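Local coordinates for extracellular matrix-binding protein EbhA (Staphylococcus aureus, PDB 2DGJ) that probably serves as a cell wall-associated adhesin that binds extracellular matrix, this fragment being part of its rod of linked three-helix bundles, at residues R144-N147 / Y148-D152; S179-D182 / V183-L187; A206-S209 / A210-I214; N219-Q222 / L223-D226; L228-Q231 / V232-Q236. All blocks are in the same frame, centred on the assembly; numbering follows the deposited sequence.

How the interactions relate
All five contacts are local and follow one another along the chain without nesting or crossing. None closes a long loop; each joins adjacent residues. Interaction 1 spans the short helix 146-149 and the turns at its two ends. Interaction 2 forms the start of helix 180-194; both lie in the second FIVAR range. The other three lie in the second GA module range. Interaction 3 is a middle part of helix 199-215, interaction 4 starts helix 222-234, and interaction 5 lies in its last turns. L220 packs on I214 and L228, and K207 reaches the carbonyl end of helix 222-234. Q146 packs against Q236, joining interactions 1 and 5. Interaction 2 stands apart, its centre about 26 Å from the centre of interaction 1.

Interaction 1 of 5, residues R144-N147 / Y148-D152; sequences RNQN and YLDAD
Q146 reaches along the short helix 146-149 to D150, one turn ahead. Its chain leaves with CG anti to the backbone N (chi1 -175°) and bends at chi2 (-79°), which turns the amide toward the carboxylate. Q146 NE2 donates to D150 OD2 at 2.6 Å. The bond is straight, 179° at the hydrogen, and the acceptor lies in the amide plane. OD2 is met on its anti side, slightly out of the carboxylate plane. The two flat groups are turned well apart. Beside this bond, in the backbone, D150 N donates to Q146 O at 2.9 Å, so the pair is joined by both backbone and side chain.

At the start of the helix N145 is the N-cap. N145 OD1 accepts from N147 N at 2.7 Å. N145 O takes two more donors, L149 N at 3.0 Å and Y148 N at 2.9 Å. L149 CD2 lies 3.6 Å from R144 O. A151 CB touches N147 O at 3.4 Å.

N147 OD1 accepts from A200 N at the start of helix 199-215. Q146 NE2 also donates to G199 O, and D150 OD2 accepts from V238 N. The amide and carboxylate therefore bind each other and backbone groups at the start of helices 199-215 (G199) and 238-250 (V238). With two N-H donors on OD2, the negative charge of D150 is probably stabilised.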
loop_
_atom_site.group_PDB
_atom_site.type_symbol
_atom_site.label_atom_id
_atom_site.label_comp_id
_atom_site.label_asym_id
_atom_site.label_seq_id
_atom_site.Cartn_x
_atom_site.Cartn_y
_atom_site.Cartn_z
ATOM N N ARG A 144 15.003 -24.792 -34.269
ATOM C CA ARG A 144 15.985 -25.608 -34.975
ATOM C C ARG A 144 16.131 -26.988 -34.353
ATOM O O ARG A 144 16.874 -27.826 -34.860
ATOM C CB ARG A 144 17.356 -24.931 -34.969
ATOM C CG ARG A 144 17.381 -23.476 -35.439
ATOM C CD ARG A 144 18.823 -23.034 -35.678
ATOM N NE ARG A 144 18.955 -21.598 -35.913
ATOM C CZ ARG A 144 18.999 -20.688 -34.942
ATOM N NH1 ARG A 144 18.918 -21.068 -33.676
ATOM N NH2 ARG A 144 19.141 -19.400 -35.239
ATOM N N ASN A 145 15.426 -27.226 -33.252
ATOM C CA ASN A 145 15.517 -28.513 -32.559
ATOM C C ASN A 145 14.532 -29.553 -33.083
ATOM O O ASN A 145 13.402 -29.231 -33.445
ATOM C CB ASN A 145 15.323 -28.309 -31.051
ATOM C CG ASN A 145 15.580 -29.571 -30.257
ATOM O OD1 ASN A 145 14.726 -30.455 -30.183
ATOM N ND2 ASN A 145 16.769 -29.670 -29.673
ATOM N N GLN A 146 14.976 -30.806 -33.116
ATOM C CA GLN A 146 14.171 -31.921 -33.602
ATOM C C GLN A 146 12.825 -32.056 -32.887
ATOM O O GLN A 146 11.851 -32.528 -33.477
ATOM C CB GLN A 146 14.978 -33.212 -33.454
ATOM C CG GLN A 146 14.336 -34.483 -34.024
ATOM C CD GLN A 146 13.272 -35.062 -33.121
ATOM O OE1 GLN A 146 13.388 -35.024 -31.896
ATOM N NE2 GLN A 146 12.232 -35.619 -33.723
ATOM N N ASN A 147 12.767 -31.630 -31.629
ATOM C CA ASN A 147 11.527 -31.730 -30.867
ATOM C C ASN A 147 10.453 -30.809 -31.430
ATOM O O ASN A 147 9.263 -31.083 -31.303
ATOM C CB ASN A 147 11.756 -31.403 -29.392
ATOM C CG ASN A 147 10.536 -31.707 -28.536
ATOM O OD1 ASN A 147 10.137 -32.860 -28.394
ATOM N ND2 ASN A 147 9.931 -30.669 -27.978
ATOM N N TYR A 148 10.876 -29.709 -32.046
ATOM C CA TYR A 148 9.929 -28.784 -32.654
ATOM C C TYR A 148 9.677 -29.246 -34.081
ATOM O O TYR A 148 8.531 -29.419 -34.501
ATOM C CB TYR A 148 10.486 -27.359 -32.705
ATOM C CG TYR A 148 9.705 -26.467 -33.641
ATOM C CD1 TYR A 148 8.479 -25.917 -33.263
ATOM C CD2 TYR A 148 10.154 -26.233 -34.943
ATOM C CE1 TYR A 148 7.717 -25.168 -34.155
ATOM C CE2 TYR A 148 9.397 -25.486 -35.845
ATOM C CZ TYR A 148 8.179 -24.960 -35.445
ATOM O OH TYR A 148 7.415 -24.247 -36.338
ATOM N N LEU A 149 10.772 -29.444 -34.812
ATOM C CA LEU A 149 10.732 -29.876 -36.202
ATOM C C LEU A 149 9.858 -31.098 -36.460
ATOM O O LEU A 149 9.033 -31.085 -37.371
ATOM C CB LEU A 149 12.153 -30.145 -36.703
ATOM C CG LEU A 149 12.846 -29.055 -37.533
ATOM C CD1 LEU A 149 12.169 -27.706 -37.359
ATOM C CD2 LEU A 149 14.305 -28.978 -37.125
ATOM N N ASP A 150 10.033 -32.153 -35.666
ATOM C CA ASP A 150 9.235 -33.363 -35.853
ATOM C C ASP A 150 7.958 -33.374 -35.023
ATOM O O ASP A 150 7.348 -34.423 -34.828
ATOM C CB ASP A 150 10.057 -34.621 -35.538
ATOM C CG ASP A 150 11.078 -34.935 -36.615
ATOM O OD1 ASP A 150 10.892 -34.464 -37.755
ATOM O OD2 ASP A 150 12.055 -35.660 -36.334
ATOM N N ALA A 151 7.559 -32.208 -34.537
ATOM C CA ALA A 151 6.342 -32.103 -33.744
ATOM C C ALA A 151 5.169 -32.107 -34.713
ATOM O O ALA A 151 5.325 -31.694 -35.863
ATOM C CB ALA A 151 6.354 -30.809 -32.944
ATOM N N ASP A 152 4.005 -32.577 -34.267
ATOM C CA ASP A 152 2.834 -32.583 -35.136
ATOM C C ASP A 152 2.685 -31.175 -35.716
ATOM O O ASP A 152 2.845 -30.181 -35.003
ATOM C CB ASP A 152 1.579 -32.961 -34.347
ATOM C CG ASP A 152 1.679 -34.335 -33.713
ATOM O OD1 ASP A 152 2.126 -35.271 -34.408
ATOM O OD2 ASP A 152 1.307 -34.486 -32.529
#

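Interaction 2 of 5, residues S179-D182 / V183-L187; sequences SKAD and VDNAL
K180 lays the end of its chain alongside OD2 of D184, one turn further along helix 180-194. Its CD and CE pass OD2 before the amine arrives; CE is 3.2 Å from D184 OD2. K180 NZ then forms a salt bridge with D184 OD2 at 2.6 Å, using the syn lone pair of that oxygen. The first bond of the lysine chain points away from the backbone N (chi1 163°). Bends at chi2 (60°) and chi4 (45°) curl it round to the acid. Backbone bonding supports the pair, since D184 N donates to K180 O.

S179 is the N-cap. Its OG accepts from D182 N at 3.2 Å, a nearly straight bond. The same hydroxyl makes a weak bond to D182 OD2. D182 OD1 receives a second weak bond, from N185 ND2 at 3.5 Å, with the carboxylate and amide planes well apart. The D182 carboxylate thus lies between the cap serine and an asparagine of the next turn. Its negative charge near the helix start would probably interact well with the helix dipole.

V183 points a methyl back at the cap: V183 CG2 is 3.1 Å from S179 O. This same carbonyl oxygen accepts from V183 N at 2.9 Å. K180 and V183 also pack on A128 of helix 112-135, and L187 on A135. L187 touches Q35 of the second subunit as well. The arrangement is a serine-capped helix start with an i to i+4 salt bridge, lying in the FIVAR range 128-198 and set against helix 112-135 of the rod.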
loop_
_atom_site.group_PDB
_atom_site.type_symbol
_atom_site.label_atom_id
_atom_site.label_comp_id
_atom_site.label_asym_id
_atom_site.label_seq_id
_atom_site.Cartn_x
_atom_site.Cartn_y
_atom_site.Cartn_z
ATOM N N SER A 179 -2.435 -4.960 -22.034
ATOM C CA SER A 179 -2.769 -5.052 -20.621
ATOM C C SER A 179 -2.069 -6.230 -19.950
ATOM O O SER A 179 -1.570 -7.135 -20.614
ATOM C CB SER A 179 -4.276 -5.211 -20.437
ATOM O OG SER A 179 -4.677 -6.549 -20.679
ATOM N N LYS A 180 -2.047 -6.199 -18.624
ATOM C CA LYS A 180 -1.438 -7.253 -17.821
ATOM C C LYS A 180 -2.081 -8.593 -18.158
ATOM O O LYS A 180 -1.391 -9.593 -18.362
ATOM C CB LYS A 180 -1.632 -6.925 -16.336
ATOM C CG LYS A 180 -1.424 -8.077 -15.355
ATOM C CD LYS A 180 -0.033 -8.644 -15.430
ATOM C CE LYS A 180 0.287 -9.436 -14.171
ATOM N NZ LYS A 180 -0.844 -10.317 -13.780
ATOM N N ALA A 181 -3.407 -8.597 -18.236
ATOM C CA ALA A 181 -4.163 -9.805 -18.543
ATOM C C ALA A 181 -3.770 -10.407 -19.888
ATOM O O ALA A 181 -3.616 -11.622 -20.004
ATOM C CB ALA A 181 -5.660 -9.505 -18.524
ATOM N N ASP A 182 -3.605 -9.561 -20.902
ATOM C CA ASP A 182 -3.226 -10.045 -22.223
ATOM C C ASP A 182 -1.781 -10.527 -22.244
ATOM O O ASP A 182 -1.452 -11.506 -22.917
ATOM C CB ASP A 182 -3.427 -8.955 -23.280
ATOM C CG ASP A 182 -4.890 -8.652 -23.531
ATOM O OD1 ASP A 182 -5.698 -9.605 -23.542
ATOM O OD2 ASP A 182 -5.235 -7.469 -23.732
ATOM N N VAL A 183 -0.915 -9.840 -21.508
ATOM C CA VAL A 183 0.480 -10.244 -21.449
ATOM C C VAL A 183 0.499 -11.657 -20.881
ATOM O O VAL A 183 1.156 -12.545 -21.430
ATOM C CB VAL A 183 1.311 -9.320 -20.531
ATOM C CG1 VAL A 183 2.728 -9.867 -20.377
ATOM C CG2 VAL A 183 1.355 -7.919 -21.113
ATOM N N ASP A 184 -0.242 -11.858 -19.794
ATOM C CA ASP A 184 -0.305 -13.167 -19.161
ATOM C C ASP A 184 -0.910 -14.197 -20.104
ATOM O O ASP A 184 -0.500 -15.356 -20.108
ATOM C CB ASP A 184 -1.118 -13.115 -17.861
ATOM C CG ASP A 184 -0.357 -12.444 -16.727
ATOM O OD1 ASP A 184 0.889 -12.519 -16.719
ATOM O OD2 ASP A 184 -1.005 -11.855 -15.831
ATOM N N ASN A 185 -1.890 -13.777 -20.899
ATOM C CA ASN A 185 -2.508 -14.694 -21.845
ATOM C C ASN A 185 -1.458 -15.118 -22.862
ATOM O O ASN A 185 -1.368 -16.294 -23.226
ATOM C CB ASN A 185 -3.682 -14.031 -22.567
ATOM C CG ASN A 185 -4.872 -13.780 -21.655
ATOM O OD1 ASN A 185 -5.262 -14.645 -20.871
ATOM N ND2 ASN A 185 -5.469 -12.601 -21.774
ATOM N N ALA A 186 -0.663 -14.150 -23.313
ATOM C CA ALA A 186 0.390 -14.401 -24.287
ATOM C C ALA A 186 1.441 -15.325 -23.684
ATOM O O ALA A 186 1.912 -16.251 -24.337
ATOM C CB ALA A 186 1.029 -13.082 -24.729
ATOM N N LEU A 187 1.803 -15.075 -22.433
ATOM C CA LEU A 187 2.796 -15.896 -21.751
ATOM C C LEU A 187 2.355 -17.355 -21.699
ATOM O O LEU A 187 3.109 -18.256 -22.074
ATOM C CB LEU A 187 3.027 -15.376 -20.330
ATOM C CG LEU A 187 3.839 -16.265 -19.384
ATOM C CD1 LEU A 187 5.150 -16.639 -20.035
ATOM C CD2 LEU A 187 4.082 -15.533 -18.075
#

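Interaction 3 of 5, residues A206-S209 / A210-I214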
loop_
_atom_site.group_PDB
_atom_site.type_symbol
_atom_site.label_atom_id
_atom_site.label_comp_id
_atom_site.label_asym_id
_atom_site.label_seq_id
_atom_site.Cartn_x
_atom_site.Cartn_y
_atom_site.Cartn_z
ATOM N N ALA A 206 7.972 -43.565 -33.947
ATOM C CA ALA A 206 8.325 -43.798 -35.339
ATOM C C ALA A 206 9.317 -44.946 -35.456
ATOM O O ALA A 206 9.165 -45.826 -36.297
ATOM C CB ALA A 206 8.923 -42.545 -35.936
ATOM N N LYS A 207 10.333 -44.927 -34.602
ATOM C CA LYS A 207 11.357 -45.966 -34.611
ATOM C C LYS A 207 10.791 -47.321 -34.206
ATOM O O LYS A 207 11.224 -48.360 -34.704
ATOM C CB LYS A 207 12.505 -45.596 -33.663
ATOM C CG LYS A 207 13.286 -44.358 -34.065
ATOM C CD LYS A 207 14.531 -44.189 -33.206
ATOM C CE LYS A 207 15.387 -43.040 -33.697
ATOM N NZ LYS A 207 16.684 -43.006 -32.981
ATOM N N THR A 208 9.823 -47.306 -33.299
ATOM C CA THR A 208 9.216 -48.540 -32.825
ATOM C C THR A 208 8.375 -49.226 -33.901
ATOM O O THR A 208 8.526 -50.426 -34.143
ATOM C CB THR A 208 8.331 -48.283 -31.578
ATOM O OG1 THR A 208 9.150 -47.828 -30.493
ATOM C CG2 THR A 208 7.604 -49.554 -31.159
ATOM N N SER A 209 7.498 -48.464 -34.552
ATOM C CA SER A 209 6.634 -49.031 -35.578
ATOM C C SER A 209 7.430 -49.437 -36.804
ATOM O O SER A 209 7.117 -50.436 -37.450
ATOM C CB SER A 209 5.544 -48.037 -35.982
ATOM O OG SER A 209 6.063 -47.018 -36.815
ATOM N N ALA A 210 8.461 -48.661 -37.117
ATOM C CA ALA A 210 9.307 -48.947 -38.267
ATOM C C ALA A 210 10.109 -50.220 -38.033
ATOM O O ALA A 210 10.285 -51.027 -38.944
ATOM C CB ALA A 210 10.248 -47.783 -38.533
ATOM N N THR A 211 10.599 -50.394 -36.810
ATOM C CA THR A 211 11.380 -51.573 -36.454
ATOM C C THR A 211 10.509 -52.821 -36.475
ATOM O O THR A 211 10.914 -53.867 -36.974
ATOM C CB THR A 211 12.007 -51.428 -35.052
ATOM O OG1 THR A 211 13.035 -50.432 -35.094
ATOM C CG2 THR A 211 12.608 -52.743 -34.594
ATOM N N ASN A 212 9.306 -52.706 -35.933
ATOM C CA ASN A 212 8.389 -53.836 -35.909
ATOM C C ASN A 212 7.893 -54.177 -37.310
ATOM O O ASN A 212 7.647 -55.340 -37.622
ATOM C CB ASN A 212 7.199 -53.545 -34.991
ATOM C CG ASN A 212 7.594 -53.470 -33.528
ATOM O OD1 ASN A 212 8.549 -54.121 -33.096
ATOM N ND2 ASN A 212 6.848 -52.688 -32.755
ATOM N N THR A 213 7.742 -53.161 -38.153
ATOM C CA THR A 213 7.286 -53.390 -39.518
ATOM C C THR A 213 8.380 -54.085 -40.319
ATOM O O THR A 213 8.104 -55.017 -41.072
ATOM C CB THR A 213 6.901 -52.066 -40.220
ATOM O OG1 THR A 213 7.883 -51.070 -39.928
ATOM C CG2 THR A 213 5.547 -51.580 -39.748
ATOM N N ILE A 214 9.622 -53.641 -40.150
ATOM C CA ILE A 214 10.740 -54.254 -40.859
ATOM C C ILE A 214 10.880 -55.726 -40.471
ATOM O O ILE A 214 11.059 -56.591 -41.333
ATOM C CB ILE A 214 12.070 -53.524 -40.547
ATOM C CG1 ILE A 214 12.116 -52.187 -41.292
ATOM C CG2 ILE A 214 13.254 -54.392 -40.950
ATOM C CD1 ILE A 214 13.389 -51.384 -41.073
#
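A206 opens this piece of helix 199-215. Its carbonyl oxygen accepts from A210 N, and A210 CB rests 3.2 Å from A206 O.

K207 offers its carbonyl to T211 twice. T211 N donates to K207 O at 3.0 Å, and T211 OG1 donates to the same oxygen at 2.8 Å. The two donors come from opposite faces of the carbonyl plane. T211 has OG1 anti to its own carbonyl carbon (chi1 -70°), which turns the hydroxyl back along the helix. The amine of K207 leaves this helix and donates to E233 O of helix 222-234 and to A235 O just after it.

T208 lies side by side with N212, and T208 CG2 meets N212 ND2 at 3.6 Å. T208 OG1 bonds to R204 O in the preceding turn.

S209 closes the segment. S209 O accepts from T213 N at 2.9 Å. T213 OG1 is also near, 2.7 Å from S209 O and 2.6 Å from A210 O.

The hydroxyls of T208 and T211 thus turn back to main-chain oxygens one turn earlier, R204 O and K207 O. The helix itself satisfies these two polar ends, and T211 can still pack on K229 and V232.

Interaction 4 of 5, residues N219-Q222 / L223-D226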
loop_
_atom_site.group_PDB
_atom_site.type_symbol
_atom_site.label_atom_id
_atom_site.label_comp_id
_atom_site.label_asym_id
_atom_site.label_seq_id
_atom_site.Cartn_x
_atom_site.Cartn_y
_atom_site.Cartn_z
ATOM N N ASN A 219 9.957 -60.023 -47.745
ATOM C CA ASN A 219 10.990 -59.876 -48.768
ATOM C C ASN A 219 12.404 -59.667 -48.233
ATOM O O ASN A 219 13.352 -59.516 -49.009
ATOM C CB ASN A 219 10.631 -58.701 -49.682
ATOM C CG ASN A 219 10.373 -57.425 -48.903
ATOM O OD1 ASN A 219 9.467 -57.363 -48.070
ATOM N ND2 ASN A 219 11.173 -56.398 -49.167
ATOM N N LEU A 220 12.556 -59.664 -46.913
ATOM C CA LEU A 220 13.867 -59.442 -46.315
ATOM C C LEU A 220 14.480 -60.637 -45.599
ATOM O O LEU A 220 13.784 -61.389 -44.910
ATOM C CB LEU A 220 13.786 -58.272 -45.333
ATOM C CG LEU A 220 14.266 -56.884 -45.766
ATOM C CD1 LEU A 220 14.033 -56.666 -47.250
ATOM C CD2 LEU A 220 13.539 -55.838 -44.923
ATOM N N THR A 221 15.789 -60.807 -45.765
ATOM C CA THR A 221 16.499 -61.877 -45.078
ATOM C C THR A 221 16.652 -61.326 -43.661
ATOM O O THR A 221 16.441 -60.136 -43.436
ATOM C CB THR A 221 17.900 -62.124 -45.679
ATOM O OG1 THR A 221 18.717 -60.964 -45.476
ATOM C CG2 THR A 221 17.797 -62.437 -47.178
ATOM N N GLN A 222 17.021 -62.168 -42.706
ATOM C CA GLN A 222 17.149 -61.690 -41.336
ATOM C C GLN A 222 18.243 -60.635 -41.153
ATOM O O GLN A 222 18.029 -59.628 -40.481
ATOM C CB GLN A 222 17.396 -62.858 -40.383
ATOM C CG GLN A 222 17.275 -62.456 -38.926
ATOM C CD GLN A 222 17.861 -63.488 -37.984
ATOM O OE1 GLN A 222 17.138 -64.284 -37.383
ATOM N NE2 GLN A 222 19.182 -63.483 -37.860
ATOM N N LEU A 223 19.409 -60.859 -41.749
ATOM C CA LEU A 223 20.496 -59.894 -41.615
ATOM C C LEU A 223 20.170 -58.578 -42.311
ATOM O O LEU A 223 20.668 -57.518 -41.912
ATOM C CB LEU A 223 21.814 -60.479 -42.152
ATOM C CG LEU A 223 21.962 -60.973 -43.594
ATOM C CD1 LEU A 223 21.784 -59.835 -44.584
ATOM C CD2 LEU A 223 23.350 -61.577 -43.752
ATOM N N GLN A 224 19.346 -58.639 -43.355
ATOM C CA GLN A 224 18.951 -57.431 -44.065
ATOM C C GLN A 224 18.097 -56.630 -43.098
ATOM O O GLN A 224 18.159 -55.403 -43.063
ATOM C CB GLN A 224 18.148 -57.768 -45.320
ATOM C CG GLN A 224 18.976 -58.318 -46.473
ATOM C CD GLN A 224 18.141 -58.618 -47.701
ATOM O OE1 GLN A 224 17.191 -59.397 -47.643
ATOM N NE2 GLN A 224 18.496 -58.003 -48.824
ATOM N N LYS A 225 17.304 -57.346 -42.305
ATOM C CA LYS A 225 16.443 -56.716 -41.318
ATOM C C LYS A 225 17.304 -56.083 -40.236
ATOM O O LYS A 225 16.981 -55.001 -39.740
ATOM C CB LYS A 225 15.496 -57.747 -40.696
ATOM C CG LYS A 225 14.473 -58.304 -41.673
ATOM C CD LYS A 225 13.541 -59.302 -41.009
ATOM C CE LYS A 225 12.467 -59.789 -41.975
ATOM N NZ LYS A 225 11.552 -60.781 -41.339
ATOM N N ASP A 226 18.399 -56.752 -39.873
ATOM C CA ASP A 226 19.297 -56.228 -38.849
ATOM C C ASP A 226 19.872 -54.903 -39.319
ATOM O O ASP A 226 19.798 -53.902 -38.616
ATOM C CB ASP A 226 20.437 -57.206 -38.562
ATOM C CG ASP A 226 19.944 -58.536 -38.021
ATOM O OD1 ASP A 226 19.015 -58.523 -37.183
ATOM O OD2 ASP A 226 20.487 -59.588 -38.420
#
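A capping box formed by T221 and Q224 starts helix 222-234. The side chain of Q224 returns to the cap residue: T221 N donates to Q224 OE1 at 2.7 Å. The bond is nearly straight, 168° at the hydrogen, and uses a lone pair in the plane of the amide carbonyl. Q224 reaches this point with CG anti to its carbonyl carbon (chi1 -74°) and the chain extended beyond. In the other half of the box T221 OG1 accepts from Q224 N at 3.2 Å, though the position of this hydroxyl is less sure. The backbone adds K225 N to T221 O at 3.1 Å and D226 N to Q222 O at 3.0 Å.

L220 sits just before the cap and crosses both Q224 and K225. Its CG is 4.0 Å from Q224 CB. Its CB is 3.7 Å from K225 CG, so the two chains touch through their aliphatic parts. K225 then sends its amine to N215 O, at the end of helix 199-215.

The box follows the loop between helices 199-215 and 222-234. L220 is buried there, packing on I214 of the former helix, on L228 of the latter, and on E251 of the C-terminal tag. N219 ND2 donates to G248 O of helix 238-250 and to the tag residue's E251 O.

Interaction 5 of 5, residues L228-Q231 / V232-Q236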
loop_
_atom_site.group_PDB
_atom_site.type_symbol
_atom_site.label_atom_id
_atom_site.label_comp_id
_atom_site.label_asym_id
_atom_site.label_seq_id
_atom_site.Cartn_x
_atom_site.Cartn_y
_atom_site.Cartn_z
ATOM N N LEU A 228 18.859 -52.728 -41.639
ATOM C CA LEU A 228 17.812 -51.711 -41.649
ATOM C C LEU A 228 17.389 -51.295 -40.247
ATOM O O LEU A 228 17.198 -50.111 -39.977
ATOM C CB LEU A 228 16.599 -52.230 -42.432
ATOM C CG LEU A 228 16.505 -51.908 -43.929
ATOM C CD1 LEU A 228 17.879 -51.762 -44.545
ATOM C CD2 LEU A 228 15.725 -53.008 -44.617
ATOM N N LYS A 229 17.233 -52.271 -39.358
ATOM C CA LYS A 229 16.836 -51.984 -37.986
ATOM C C LYS A 229 17.881 -51.099 -37.310
ATOM O O LYS A 229 17.544 -50.211 -36.526
ATOM C CB LYS A 229 16.649 -53.288 -37.204
ATOM C CG LYS A 229 15.421 -54.082 -37.626
ATOM C CD LYS A 229 15.423 -55.507 -37.073
ATOM C CE LYS A 229 15.153 -55.543 -35.578
ATOM N NZ LYS A 229 14.989 -56.947 -35.100
ATOM N N HIS A 230 19.149 -51.344 -37.623
ATOM C CA HIS A 230 20.232 -50.553 -37.056
ATOM C C HIS A 230 20.177 -49.144 -37.643
ATOM O O HIS A 230 20.438 -48.165 -36.946
ATOM C CB HIS A 230 21.585 -51.190 -37.373
ATOM C CG HIS A 230 22.734 -50.546 -36.667
ATOM N ND1 HIS A 230 22.847 -50.547 -35.282
ATOM C CD2 HIS A 230 23.812 -49.883 -37.121
ATOM C CE1 HIS A 230 23.944 -49.912 -34.936
ATOM N NE2 HIS A 230 24.558 -49.490 -36.036
ATOM N N GLN A 231 19.840 -49.048 -38.925
ATOM C CA GLN A 231 19.744 -47.750 -39.584
ATOM C C GLN A 231 18.622 -46.939 -38.938
ATOM O O GLN A 231 18.687 -45.710 -38.864
ATOM C CB GLN A 231 19.470 -47.923 -41.079
ATOM C CG GLN A 231 20.447 -48.850 -41.786
ATOM C CD GLN A 231 20.630 -48.499 -43.250
ATOM O OE1 GLN A 231 19.666 -48.204 -43.956
ATOM N NE2 GLN A 231 21.874 -48.537 -43.717
ATOM N N VAL A 232 17.588 -47.635 -38.474
ATOM C CA VAL A 232 16.464 -46.985 -37.809
ATOM C C VAL A 232 16.942 -46.507 -36.440
ATOM O O VAL A 232 16.583 -45.421 -35.981
ATOM C CB VAL A 232 15.295 -47.970 -37.604
ATOM C CG1 VAL A 232 14.252 -47.352 -36.680
ATOM C CG2 VAL A 232 14.672 -48.342 -38.944
ATOM N N GLU A 233 17.760 -47.338 -35.805
ATOM C CA GLU A 233 18.309 -47.048 -34.489
ATOM C C GLU A 233 19.144 -45.770 -34.497
ATOM O O GLU A 233 19.108 -44.988 -33.544
ATOM C CB GLU A 233 19.161 -48.236 -34.030
ATOM C CG GLU A 233 19.700 -48.154 -32.605
ATOM C CD GLU A 233 20.811 -47.129 -32.442
ATOM O OE1 GLU A 233 21.816 -47.206 -33.183
ATOM O OE2 GLU A 233 20.679 -46.247 -31.566
ATOM N N GLN A 234 19.885 -45.551 -35.578
ATOM C CA GLN A 234 20.746 -44.378 -35.683
ATOM C C GLN A 234 20.083 -43.142 -36.283
ATOM O O GLN A 234 20.640 -42.044 -36.218
ATOM C CB GLN A 234 22.005 -44.734 -36.479
ATOM C CG GLN A 234 22.844 -45.832 -35.838
ATOM C CD GLN A 234 24.214 -45.978 -36.476
ATOM O OE1 GLN A 234 24.499 -46.969 -37.154
ATOM N NE2 GLN A 234 25.069 -44.983 -36.266
ATOM N N ALA A 235 18.900 -43.315 -36.864
ATOM C CA ALA A 235 18.183 -42.195 -37.463
ATOM C C ALA A 235 17.958 -41.103 -36.411
ATOM O O ALA A 235 17.692 -41.401 -35.241
ATOM C CB ALA A 235 16.856 -42.671 -38.029
ATOM N N GLN A 236 18.064 -39.845 -36.829
ATOM C CA GLN A 236 17.892 -38.721 -35.910
ATOM C C GLN A 236 16.531 -38.045 -35.954
ATOM O O GLN A 236 16.193 -37.280 -35.052
ATOM C CB GLN A 236 18.981 -37.675 -36.145
ATOM C CG GLN A 236 20.329 -38.056 -35.556
ATOM C CD GLN A 236 21.403 -37.022 -35.838
ATOM O OE1 GLN A 236 21.927 -36.938 -36.952
ATOM N NE2 GLN A 236 21.730 -36.220 -34.832
#
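H230 and V232 are the two residues most covered here, with Q231 next. The H230 ring leaves the backbone opposite N (chi1 -172°), which swings it forward over the next turn. There Q234 comes across it. Q234 CG lies over one ring face, 4.0 Å above the plane and toward the rim. Q234 OE1 is 2.8 Å from H230 NE2, but the angle is too poor for a hydrogen bond. The ring and amide planes are 58° apart. E233 runs alongside the histidine, its OE1 4.1 Å from H230 ND1; if the histidine were charged, this would probably be a mild attraction.

V232 points CG2 back along the helix, 3.3 Å from L228 O. The same carbonyl accepts from V232 N at 2.9 Å. Q231 OE1 accepts from K247 NZ of helix 238-250. The backbone bond from A235 N to Q231 O is weak.

V232 and L228 face the bundle interior. L228 packs on I214 and V232 on T211, both of helix 199-215, while both also touch V244 of helix 238-250. Helix 222-234 is thereby joined to helices 199-215 and 238-250.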